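Local coordinates for protein oxalate--CoA ligase (Arabidopsis thaliana, PDB 5IE2) that belongs to the ANL superfamily of AMP-binding enzymes, pairing a large AMP-binding domain with a smaller C-terminal one, and binds adenosine-5'-triphosphate, at residues 23-26 with 27-31; 51-54 with 55-59; 84-87 with 88-92; 95-98 with 99-103; 133-136 with 137-140. All blocks are in the same frame, centred on the assembly; numbering follows the deposited sequence. Where two conformers were deposited one is given.

Contact 1. Residues 23-26 with 27-31; sequences LSVS and GKFNL
Leu23 begins the pairing of strand 21-25 with strand 29-32, an antiparallel beta hairpin whose second strand forms one border of a mixed sheet. It makes a hydrogen-bonded pair with Leu31: Leu31 N reaches Leu23 O at 2.7 Å, and Leu23 N gives the longer return bond to Leu31 O at 3.2 Å. The Leu23 side chain packs on Val67 and Val70 of helix 67-78.

Ser24 faces Asn30 in a non-hydrogen-bonded pair, on the other face of the sheet, and here the side chains supply the link. With OG anti to the carbonyl carbon (chi1 -65°), the hydroxyl donates to Asn30 OD1 at 2.7 Å, approaching from 45° above the amide plane. Arg21 NH1 is a further partner of that OG.

Val25 lies alongside Phe29, pointing the same way, and its CG2 meets the rim of the ring at CD2 (3.9 Å) while Lys28 CG lies over one ring face. Val25 N bonds to Phe29 O at 3.0 Å. Val25 O accepts two donors, Lys28 N at 2.9 Å and Phe29 N at 3.1 Å, a classic beta bulge. Ser26 then leads into Gly27 at positive phi, its OG held by Asp248.

The hairpin thus divides its chemistry by face: a hydroxyl-amide bond on the Ser24 side, apolar packing on the Val25 side, and one doubly bonded carbonyl absorbing the extra residue.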
loop_
_atom_site.group_PDB
_atom_site.type_symbol
_atom_site.label_atom_id
_atom_site.label_comp_id
_atom_site.label_asym_id
_atom_site.label_seq_id
_atom_site.Cartn_x
_atom_site.Cartn_y
_atom_site.Cartn_z
ATOM N N LEU A 23 7.258 -6.969 17.256
ATOM C CA LEU A 23 8.047 -6.837 16.026
ATOM C C LEU A 23 9.214 -7.821 16.048
ATOM O O LEU A 23 10.042 -7.796 16.976
ATOM C CB LEU A 23 8.582 -5.392 15.891
ATOM C CG LEU A 23 9.335 -5.080 14.579
ATOM C CD1 LEU A 23 8.369 -5.136 13.445
ATOM C CD2 LEU A 23 9.890 -3.617 14.658
ATOM N N SER A 24 9.269 -8.689 15.038
ATOM C CA SER A 24 10.367 -9.642 14.879
ATOM C C SER A 24 11.042 -9.384 13.570
ATOM O O SER A 24 10.434 -8.832 12.638
ATOM C CB SER A 24 9.868 -11.100 14.900
ATOM O OG SER A 24 9.323 -11.419 16.151
ATOM N N VAL A 25 12.339 -9.698 13.532
ATOM C CA VAL A 25 13.079 -9.801 12.280
ATOM C C VAL A 25 13.443 -11.263 12.201
ATOM O O VAL A 25 14.049 -11.787 13.149
ATOM C CB VAL A 25 14.330 -8.911 12.276
ATOM C CG1 VAL A 25 15.202 -9.225 11.037
ATOM C CG2 VAL A 25 13.932 -7.432 12.364
ATOM N N SER A 26 12.962 -11.947 11.161
ATOM C CA SER A 26 13.095 -13.404 11.063
ATOM C C SER A 26 14.544 -13.851 11.375
ATOM O O SER A 26 15.509 -13.389 10.754
ATOM C CB SER A 26 12.709 -13.903 9.664
ATOM O OG SER A 26 12.831 -15.337 9.591
ATOM N N GLY A 27 14.652 -14.729 12.351
ATOM C CA GLY A 27 15.922 -15.361 12.738
ATOM C C GLY A 27 16.763 -14.510 13.662
ATOM O O GLY A 27 17.849 -14.936 14.075
ATOM N N LYS A 28 16.305 -13.312 14.021
ATOM C CA LYS A 28 17.204 -12.381 14.702
ATOM C C LYS A 28 16.587 -11.660 15.898
ATOM O O LYS A 28 17.063 -11.810 17.016
ATOM C CB LYS A 28 17.728 -11.344 13.717
ATOM C CG LYS A 28 18.842 -10.455 14.316
ATOM C CD LYS A 28 19.574 -9.689 13.197
ATOM C CE LYS A 28 20.536 -8.603 13.716
ATOM N NZ LYS A 28 21.684 -9.097 14.530
ATOM N N PHE A 29 15.603 -10.794 15.656
ATOM C CA PHE A 29 15.056 -9.949 16.742
ATOM C C PHE A 29 13.646 -10.348 17.125
ATOM O O PHE A 29 12.902 -10.777 16.256
ATOM C CB PHE A 29 15.006 -8.457 16.316
ATOM C CG PHE A 29 16.361 -7.783 16.219
ATOM C CD1 PHE A 29 17.219 -7.767 17.304
ATOM C CD2 PHE A 29 16.744 -7.162 15.067
ATOM C CE1 PHE A 29 18.473 -7.120 17.228
ATOM C CE2 PHE A 29 18.000 -6.493 14.985
ATOM C CZ PHE A 29 18.843 -6.485 16.078
ATOM N N ASN A 30 13.255 -10.165 18.394
ATOM C CA ASN A 30 11.851 -10.383 18.788
ATOM C C ASN A 30 11.553 -9.352 19.865
ATOM O O ASN A 30 11.916 -9.546 21.021
ATOM C CB ASN A 30 11.567 -11.804 19.345
ATOM C CG ASN A 30 11.675 -12.876 18.285
ATOM O OD1 ASN A 30 10.694 -13.185 17.613
ATOM N ND2 ASN A 30 12.876 -13.432 18.106
ATOM N N LEU A 31 10.941 -8.238 19.490
ATOM C CA LEU A 31 10.690 -7.153 20.445
ATOM C C LEU A 31 9.274 -7.259 20.972
ATOM O O LEU A 31 8.362 -7.470 20.193
ATOM C CB LEU A 31 10.866 -5.788 19.775
ATOM C CG LEU A 31 12.311 -5.289 19.523
ATOM C CD1 LEU A 31 13.124 -6.248 18.718
ATOM C CD2 LEU A 31 12.218 -3.952 18.768
#

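Contact 2. Residues 51-54 with 55-59; sequences AGIK and PGDVV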
loop_
_atom_site.group_PDB
_atom_site.type_symbol
_atom_site.label_atom_id
_atom_site.label_comp_id
_atom_site.label_asym_id
_atom_site.label_seq_id
_atom_site.Cartn_x
_atom_site.Cartn_y
_atom_site.Cartn_z
ATOM N N ALA A 51 19.499 16.018 17.955
ATOM C CA ALA A 51 19.424 16.249 16.508
ATOM C C ALA A 51 18.624 17.506 16.207
ATOM O O ALA A 51 18.436 17.876 15.050
ATOM C CB ALA A 51 18.824 15.007 15.774
ATOM N N GLY A 52 18.134 18.162 17.254
ATOM C CA GLY A 52 17.445 19.432 17.098
ATOM C C GLY A 52 16.103 19.389 16.373
ATOM O O GLY A 52 15.680 20.365 15.786
ATOM N N ILE A 53 15.428 18.252 16.402
ATOM C CA ILE A 53 14.147 18.124 15.713
ATOM C C ILE A 53 13.026 18.845 16.510
ATOM O O ILE A 53 12.794 18.583 17.685
ATOM C CB ILE A 53 13.800 16.633 15.499
ATOM C CG1 ILE A 53 14.858 15.985 14.594
ATOM C CG2 ILE A 53 12.408 16.450 14.898
ATOM C CD1 ILE A 53 15.132 16.750 13.284
ATOM N N LYS A 54 12.364 19.762 15.826
ATOM C CA LYS A 54 11.311 20.613 16.380
ATOM C C LYS A 54 9.955 20.207 15.818
ATOM O O LYS A 54 9.893 19.633 14.722
ATOM C CB LYS A 54 11.588 22.090 16.009
ATOM C CG LYS A 54 12.920 22.668 16.443
ATOM C CD LYS A 54 12.993 22.813 17.950
ATOM C CE LYS A 54 14.268 23.597 18.427
ATOM N NZ LYS A 54 15.592 22.855 18.295
ATOM N N PRO A 55 8.859 20.514 16.527
ATOM C CA PRO A 55 7.541 20.136 15.995
ATOM C C PRO A 55 7.318 20.689 14.581
ATOM O O PRO A 55 7.697 21.824 14.304
ATOM C CB PRO A 55 6.546 20.758 17.007
ATOM C CG PRO A 55 7.346 20.791 18.334
ATOM C CD PRO A 55 8.782 21.133 17.862
ATOM N N GLY A 56 6.805 19.857 13.672
ATOM C CA GLY A 56 6.580 20.277 12.302
ATOM C C GLY A 56 7.791 20.022 11.395
ATOM O O GLY A 56 7.658 20.113 10.175
ATOM N N ASP A 57 8.950 19.717 11.966
ATOM C CA ASP A 57 10.109 19.404 11.087
ATOM C C ASP A 57 9.822 18.141 10.255
ATOM O O ASP A 57 9.110 17.223 10.735
ATOM C CB ASP A 57 11.413 19.161 11.879
ATOM C CG ASP A 57 12.070 20.466 12.393
ATOM O OD1 ASP A 57 11.652 21.575 11.969
ATOM O OD2 ASP A 57 13.000 20.344 13.241
ATOM N N VAL A 58 10.412 18.061 9.050
ATOM C CA VAL A 58 10.282 16.834 8.212
ATOM C C VAL A 58 11.585 16.051 8.266
ATOM O O VAL A 58 12.662 16.637 8.100
ATOM C CB VAL A 58 9.934 17.169 6.746
ATOM C CG1 VAL A 58 9.902 15.882 5.887
ATOM C CG2 VAL A 58 8.538 17.896 6.710
ATOM N N VAL A 59 11.503 14.752 8.553
ATOM C CA VAL A 59 12.695 13.904 8.602
ATOM C C VAL A 59 12.536 12.826 7.519
ATOM O O VAL A 59 11.564 12.099 7.524
ATOM C CB VAL A 59 12.866 13.244 9.974
ATOM C CG1 VAL A 59 14.056 12.235 9.975
ATOM C CG2 VAL A 59 13.038 14.281 11.098
#
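Lys54 and Asp57 are the ends of a type II beta turn that carries the chain from helix 33-50 into strand 58-61. Its closing bond runs from Asp57 N to Lys54 O at 2.9 Å, with Pro55 and Gly56 at the corner; the positive phi of Gly56 (90°) is the one such a turn requires at its third position. Upstream, Gly52 also has positive phi and brings the chain out of the helix, and Ile53 still holds a backbone bond to Leu47.

The Asp57 side chain folds back over the turn. Its CG sits anti to the carbonyl carbon (chi1 -77°), which brings OD2 to within 2.7 Å of Lys54 N in a nearly straight bond. The N-H meets this oxygen well out of the carboxylate plane, from above. The Lys54 side chain runs alongside the aspartate, yet Lys54 NZ stays 6.2 Å from Asp57 OD2, so the two charges do not pair directly.

Beside the carboxylate, Ile53 CD1 touches Val59 CG2 at 3.9 Å, while Ile53 CG2 rests against Asp57 CB at 4.2 Å. Val59 continues this apolar layer to Leu106 and Leu108 of strand 104-110.

Two bonds of opposite sense therefore join Lys54 and Asp57, backbone to backbone and backbone to carboxylate. The amide and the nearby lysine would both tend to favour the ionised form of Asp57.

Contact 3. Residues 84-87 with 88-92; sequences APLN and AAYTA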
loop_
_atom_site.group_PDB
_atom_site.type_symbol
_atom_site.label_atom_id
_atom_site.label_comp_id
_atom_site.label_asym_id
_atom_site.label_seq_id
_atom_site.Cartn_x
_atom_site.Cartn_y
_atom_site.Cartn_z
ATOM N N ALA A 84 9.133 11.188 6.256
ATOM C CA ALA A 84 9.060 11.139 4.802
ATOM C C ALA A 84 9.881 9.910 4.346
ATOM O O ALA A 84 11.068 10.046 4.014
ATOM C CB ALA A 84 9.612 12.442 4.197
ATOM N N PRO A 85 9.256 8.738 4.353
ATOM C CA PRO A 85 9.939 7.503 3.890
ATOM C C PRO A 85 10.155 7.590 2.375
ATOM O O PRO A 85 9.275 8.039 1.634
ATOM C CB PRO A 85 8.969 6.393 4.269
ATOM C CG PRO A 85 7.671 7.061 4.635
ATOM C CD PRO A 85 7.895 8.489 4.874
ATOM N N LEU A 86 11.337 7.187 1.916
ATOM C CA LEU A 86 11.693 7.282 0.505
ATOM C C LEU A 86 12.228 5.926 0.025
ATOM O O LEU A 86 12.903 5.216 0.787
ATOM C CB LEU A 86 12.753 8.371 0.281
ATOM C CG LEU A 86 12.286 9.807 0.609
ATOM C CD1 LEU A 86 13.455 10.767 0.426
ATOM C CD2 LEU A 86 11.109 10.225 -0.283
ATOM N N ASN A 87 11.883 5.567 -1.201
ATOM C CA ASN A 87 12.355 4.355 -1.878
ATOM C C ASN A 87 13.873 4.300 -1.879
ATOM O O ASN A 87 14.485 5.178 -2.451
ATOM C CB ASN A 87 11.822 4.378 -3.332
ATOM C CG ASN A 87 12.110 3.075 -4.107
ATOM O OD1 ASN A 87 12.943 2.272 -3.711
ATOM N ND2 ASN A 87 11.402 2.881 -5.220
ATOM N N ALA A 88 14.483 3.268 -1.305
ATOM C CA ALA A 88 15.935 3.207 -1.225
ATOM C C ALA A 88 16.581 3.118 -2.605
ATOM O O ALA A 88 17.789 3.370 -2.730
ATOM C CB ALA A 88 16.387 1.999 -0.359
ATOM N N ALA A 89 15.781 2.774 -3.624
ATOM C CA ALA A 89 16.334 2.527 -4.971
ATOM C C ALA A 89 16.403 3.780 -5.837
ATOM O O ALA A 89 16.808 3.726 -7.007
ATOM C CB ALA A 89 15.512 1.453 -5.678
ATOM N N TYR A 90 16.007 4.928 -5.298
ATOM C CA TYR A 90 16.082 6.178 -6.045
ATOM C C TYR A 90 17.525 6.521 -6.468
ATOM O O TYR A 90 18.487 6.207 -5.747
ATOM C CB TYR A 90 15.527 7.344 -5.201
ATOM C CG TYR A 90 14.008 7.451 -5.125
ATOM C CD1 TYR A 90 13.189 7.051 -6.172
ATOM C CD2 TYR A 90 13.387 7.968 -3.978
ATOM C CE1 TYR A 90 11.791 7.182 -6.102
ATOM C CE2 TYR A 90 12.022 8.070 -3.898
ATOM C CZ TYR A 90 11.218 7.696 -4.965
ATOM O OH TYR A 90 9.833 7.810 -4.869
ATOM N N THR A 91 17.641 7.203 -7.606
ATOM C CA THR A 91 18.925 7.768 -8.016
ATOM C C THR A 91 19.244 8.990 -7.173
ATOM O O THR A 91 18.356 9.534 -6.505
ATOM C CB THR A 91 18.909 8.181 -9.460
ATOM O OG1 THR A 91 18.006 9.295 -9.610
ATOM C CG2 THR A 91 18.503 7.007 -10.352
ATOM N N ALA A 92 20.493 9.456 -7.217
ATOM C CA ALA A 92 20.853 10.649 -6.461
ATOM C C ALA A 92 19.978 11.839 -6.913
ATOM O O ALA A 92 19.603 12.686 -6.095
ATOM C CB ALA A 92 22.343 10.981 -6.629
HETATM O O HOH W 1 9.394 6.730 -2.267
#
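Asn87 and Tyr90 bound a type I beta turn that follows strand 82-85 and leads toward helix 92-101. The turn is closed by Tyr90 N, which donates to Asn87 O at 3.2 Å, and it is reinforced by the asparagine side chain. Extended with CG anti to the backbone N (chi1 -173°), Asn87 leans its amide over the corner, and OD1 accepts from Ala89 N at 2.9 Å in an Asx turn. That donor stands about 50° above the amide plane.

The fold of the turn also places Asn87 CB over one face of the Tyr90 ring. This CH-pi contact is almost centred, with CB 3.7 Å from the ring centroid and only 10° off the normal. Leu86 CB approaches near the ring plane instead, at the edge, 4.3 Å from Tyr90 CE2. Further along helix 92-101, Tyr98 stacks with the Tyr90 ring and Phe95 meets it edge-to-face, making the tyrosine part of an aromatic cluster. Thr91, the next residue, is the N-cap of that helix.

The phenol end reaches back beneath Asn87, where one water lies 2.9 Å from Tyr90 OH and accepts from Asn87 N, also at 2.9 Å.

Contact 4. Residues 95-98 with 99-103; sequences FEFY and LSDSD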
loop_
_atom_site.group_PDB
_atom_site.type_symbol
_atom_site.label_atom_id
_atom_site.label_comp_id
_atom_site.label_asym_id
_atom_site.label_seq_id
_atom_site.Cartn_x
_atom_site.Cartn_y
_atom_site.Cartn_z
ATOM N N PHE A 95 16.517 11.425 -5.356
ATOM C CA PHE A 95 16.614 11.783 -3.935
ATOM C C PHE A 95 16.722 13.283 -3.728
ATOM O O PHE A 95 16.105 13.824 -2.807
ATOM C CB PHE A 95 17.799 11.113 -3.266
ATOM C CG PHE A 95 17.517 9.718 -2.752
ATOM C CD1 PHE A 95 16.554 9.491 -1.769
ATOM C CD2 PHE A 95 18.271 8.625 -3.228
ATOM C CE1 PHE A 95 16.326 8.186 -1.256
ATOM C CE2 PHE A 95 18.060 7.343 -2.713
ATOM C CZ PHE A 95 17.069 7.117 -1.747
ATOM N N GLU A 96 17.487 13.965 -4.561
ATOM C CA GLU A 96 17.624 15.404 -4.404
ATOM C C GLU A 96 16.272 16.065 -4.601
ATOM O O GLU A 96 15.867 16.955 -3.804
ATOM C CB GLU A 96 18.661 15.984 -5.379
ATOM C CG GLU A 96 18.654 17.498 -5.354
ATOM C CD GLU A 96 19.714 18.160 -6.241
ATOM O OE1 GLU A 96 20.661 17.466 -6.687
ATOM O OE2 GLU A 96 19.583 19.381 -6.476
ATOM N N PHE A 97 15.539 15.601 -5.611
ATOM C CA PHE A 97 14.199 16.143 -5.821
ATOM C C PHE A 97 13.255 15.908 -4.622
ATOM O O PHE A 97 12.561 16.833 -4.203
ATOM C CB PHE A 97 13.539 15.559 -7.077
ATOM C CG PHE A 97 12.120 16.046 -7.272
ATOM C CD1 PHE A 97 11.883 17.262 -7.898
ATOM C CD2 PHE A 97 11.043 15.324 -6.779
ATOM C CE1 PHE A 97 10.580 17.736 -8.068
ATOM C CE2 PHE A 97 9.729 15.802 -6.915
ATOM C CZ PHE A 97 9.507 17.012 -7.574
ATOM N N TYR A 98 13.188 14.673 -4.112
ATOM C CA TYR A 98 12.216 14.374 -3.071
ATOM C C TYR A 98 12.623 14.973 -1.725
ATOM O O TYR A 98 11.768 15.341 -0.924
ATOM C CB TYR A 98 12.022 12.839 -2.952
ATOM C CG TYR A 98 11.220 12.316 -4.137
ATOM C CD1 TYR A 98 9.919 12.753 -4.342
ATOM C CD2 TYR A 98 11.775 11.420 -5.062
ATOM C CE1 TYR A 98 9.179 12.335 -5.435
ATOM C CE2 TYR A 98 11.039 10.984 -6.170
ATOM C CZ TYR A 98 9.728 11.442 -6.339
ATOM O OH TYR A 98 8.947 11.047 -7.421
ATOM N N LEU A 99 13.916 15.025 -1.453
ATOM C CA LEU A 99 14.396 15.668 -0.238
ATOM C C LEU A 99 14.060 17.153 -0.260
ATOM O O LEU A 99 13.600 17.682 0.748
ATOM C CB LEU A 99 15.897 15.466 -0.050
ATOM C CG LEU A 99 16.358 14.067 0.355
ATOM C CD1 LEU A 99 17.872 14.016 0.227
ATOM C CD2 LEU A 99 15.971 13.756 1.840
ATOM N N SER A 100 14.286 17.822 -1.396
ATOM C CA SER A 100 13.970 19.242 -1.505
ATOM C C SER A 100 12.458 19.494 -1.412
ATOM O O SER A 100 11.999 20.355 -0.654
ATOM C CB SER A 100 14.511 19.800 -2.828
ATOM O OG SER A 100 14.102 21.135 -2.989
ATOM N N ASP A 101 11.691 18.731 -2.175
ATOM C CA ASP A 101 10.247 18.915 -2.240
ATOM C C ASP A 101 9.504 18.676 -0.922
ATOM O O ASP A 101 8.485 19.317 -0.667
ATOM C CB ASP A 101 9.673 17.977 -3.300
ATOM C CG ASP A 101 8.217 18.246 -3.586
ATOM O OD1 ASP A 101 7.904 19.293 -4.186
ATOM O OD2 ASP A 101 7.377 17.410 -3.195
ATOM N N SER A 102 10.005 17.755 -0.096
ATOM C CA SER A 102 9.414 17.431 1.194
ATOM C C SER A 102 9.870 18.417 2.297
ATOM O O SER A 102 9.370 18.355 3.425
ATOM C CB SER A 102 9.819 15.999 1.585
ATOM O OG SER A 102 11.242 15.936 1.742
ATOM N N ASP A 103 10.825 19.298 1.969
ATOM C CA ASP A 103 11.491 20.170 2.960
ATOM C C ASP A 103 12.186 19.412 4.106
ATOM O O ASP A 103 12.242 19.885 5.265
ATOM C CB ASP A 103 10.499 21.176 3.534
ATOM C CG ASP A 103 10.060 22.182 2.492
ATOM O OD1 ASP A 103 10.966 22.838 1.925
ATOM O OD2 ASP A 103 8.831 22.309 2.233
#
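Phe95 O receives Leu99 N at 2.8 Å, the first of four successive main-chain bonds that connect the residues of this helical turn to those one turn on. Glu96 O is met by Ser100 N at 3.0 Å and Phe97 O by Asp101 N at 2.9 Å. Tyr98 O takes the last, from Ser102 N at 3.1 Å, with the donor lifted above the carbonyl plane.

Tyr98 O also has a hydroxyl beside it. Ser102 OG stands between its own backbone N and carbonyl carbon (chi1 63°), which folds it back over the helix end to 2.8 Å from Tyr98 O. Leu99 O is a rival acceptor for its proton, and OG is hydrogen-bonded to Ser104 OG as well. These bonds lie at the C-terminal end of helix 92-101, finished by a Schellman motif: Asp103 takes positive phi (58°), and its N returns to Ser100 O at 3.1 Å.

Further acceptors find partners beyond the helix. Glu96 OE1 forms a salt bridge with Lys123, while Lys375 NZ binds both Asp103 OD2 and the carbonyl Asp101 O, a positive charge that would probably suit the negative end of the helix dipole.

Among the side chains, Phe97 swings its ring along the helix until CE2 lies 4.2 Å from Asp101 CB, an oblique contact. The Tyr98 ring meets His169 edge-to-face, whereas Phe95 packs on helix 115-123.

Contact 5. Residues 133-136 with 137-140; sequences LLDA and GSDL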
loop_
_atom_site.group_PDB
_atom_site.type_symbol
_atom_site.label_atom_id
_atom_site.label_comp_id
_atom_site.label_asym_id
_atom_site.label_seq_id
_atom_site.Cartn_x
_atom_site.Cartn_y
_atom_site.Cartn_z
ATOM N N LEU A 133 20.187 -0.909 15.674
ATOM C CA LEU A 133 19.770 -1.663 16.867
ATOM C C LEU A 133 20.733 -2.792 17.116
ATOM O O LEU A 133 20.951 -3.629 16.241
ATOM C CB LEU A 133 18.360 -2.237 16.716
ATOM C CG LEU A 133 17.755 -2.859 18.002
ATOM C CD1 LEU A 133 17.484 -1.801 19.068
ATOM C CD2 LEU A 133 16.416 -3.595 17.672
ATOM N N LEU A 134 21.296 -2.850 18.318
ATOM C CA LEU A 134 22.346 -3.829 18.579
ATOM C C LEU A 134 21.855 -5.117 19.246
ATOM O O LEU A 134 21.937 -6.216 18.662
ATOM C CB LEU A 134 23.438 -3.171 19.423
ATOM C CG LEU A 134 24.225 -2.142 18.609
ATOM C CD1 LEU A 134 25.234 -1.452 19.487
ATOM C CD2 LEU A 134 24.911 -2.821 17.434
ATOM N N ASP A 135 21.448 -5.007 20.493
ATOM C CA ASP A 135 21.044 -6.165 21.278
ATOM C C ASP A 135 19.977 -5.669 22.239
ATOM O O ASP A 135 19.726 -4.465 22.328
ATOM C CB ASP A 135 22.216 -6.763 22.046
ATOM C CG ASP A 135 22.834 -5.775 23.029
ATOM O OD1 ASP A 135 23.793 -5.092 22.640
ATOM O OD2 ASP A 135 22.376 -5.646 24.189
ATOM N N ALA A 136 19.374 -6.585 22.972
ATOM C CA ALA A 136 18.236 -6.224 23.824
ATOM C C ALA A 136 18.618 -5.477 25.092
ATOM O O ALA A 136 17.747 -5.111 25.901
ATOM C CB ALA A 136 17.459 -7.498 24.179
ATOM N N GLY A 137 19.918 -5.269 25.319
ATOM C CA GLY A 137 20.326 -4.564 26.506
ATOM C C GLY A 137 20.616 -3.109 26.198
ATOM O O GLY A 137 20.896 -2.335 27.104
ATOM N N SER A 138 20.531 -2.714 24.926
ATOM C CA SER A 138 20.986 -1.374 24.541
ATOM C C SER A 138 19.921 -0.579 23.803
ATOM O O SER A 138 19.133 -1.159 23.082
ATOM C CB SER A 138 22.222 -1.474 23.614
ATOM O OG SER A 138 23.268 -2.143 24.290
ATOM N N ASP A 139 19.941 0.740 23.951
ATOM C CA ASP A 139 19.049 1.604 23.166
ATOM C C ASP A 139 19.469 1.567 21.702
ATOM O O ASP A 139 20.583 1.184 21.367
ATOM C CB ASP A 139 19.086 3.038 23.627
ATOM C CG ASP A 139 18.624 3.212 25.055
ATOM O OD1 ASP A 139 18.066 2.228 25.626
ATOM O OD2 ASP A 139 18.774 4.360 25.571
ATOM N N LEU A 140 18.604 2.057 20.834
ATOM C CA LEU A 140 18.989 2.207 19.439
ATOM C C LEU A 140 20.146 3.222 19.350
ATOM O O LEU A 140 20.118 4.285 20.004
ATOM C CB LEU A 140 17.773 2.654 18.615
ATOM C CG LEU A 140 17.997 2.796 17.118
ATOM C CD1 LEU A 140 16.804 2.293 16.333
ATOM C CD2 LEU A 140 18.260 4.288 16.868
HETATM O O HOH W 2 20.712 -1.348 20.550
#
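A type I beta turn from Asp135 to Ser138 forms the tip of the loop that reverses the chain between strand 127-132 and the antiparallel strand 141-142. From end to end, 133-136 and 137-140 run 159° apart, and Ser138 N closes the turn on Asp135 O at 3.2 Å.

The aspartate side chain braces the corner. Asp135 CG lies between its backbone N and carbonyl carbon (chi1 61°), a placement that curls the carboxylate over the turn. OD2 takes Gly137 N at 2.7 Å on its anti side, 32° out of the carboxylate plane, completing an Asx turn. The second oxygen is held less firmly, since Ser138 OG makes only a weak bond to Asp135 OD1 at 3.4 Å. The main-chain and side-chain oxygens of one residue thus serve successive amides.

Where the two arms leave the strands the chemistry turns apolar. Leu133 CD1 lies 4.5 Å from Leu140 CB, and both leucines pack on Ile71 of helix 67-78, so the base of the loop is buried while its tip stands at the surface. Leu133 N is bonded to Glu68 of the same helix. Two arginines of helix 33-50 hold the returning arm: Arg35 binds Ser138 O, and Arg42 makes a salt bridge with Asp139.

Between the arms a water accepts from Leu134 N at 2.8 Å and donates to Asp139 O at 2.7 Å.

All five contacts are local reversals or a helix end within the AMP-binding region of the chain. Contacts 2 and 3 start and finish neighbouring strands, 58-61 and 82-85, of one sheet, and touch through Val59 O and Ala84 N. Contact 4 follows contact 3 along the chain and shares its aromatic cluster, about 10 Å away between centres; these two lie nearest the bound ATP. Contacts 1 and 5 belong to different sheets yet meet where Phe29 packs on Leu133. None of the touching residues of contact 3 is fully buried, whereas the others join buried side chains to exposed ones. Side-chain oxygens brace the turns of contacts 2, 3 and 5; main-chain bonds dominate contacts 1 and 4.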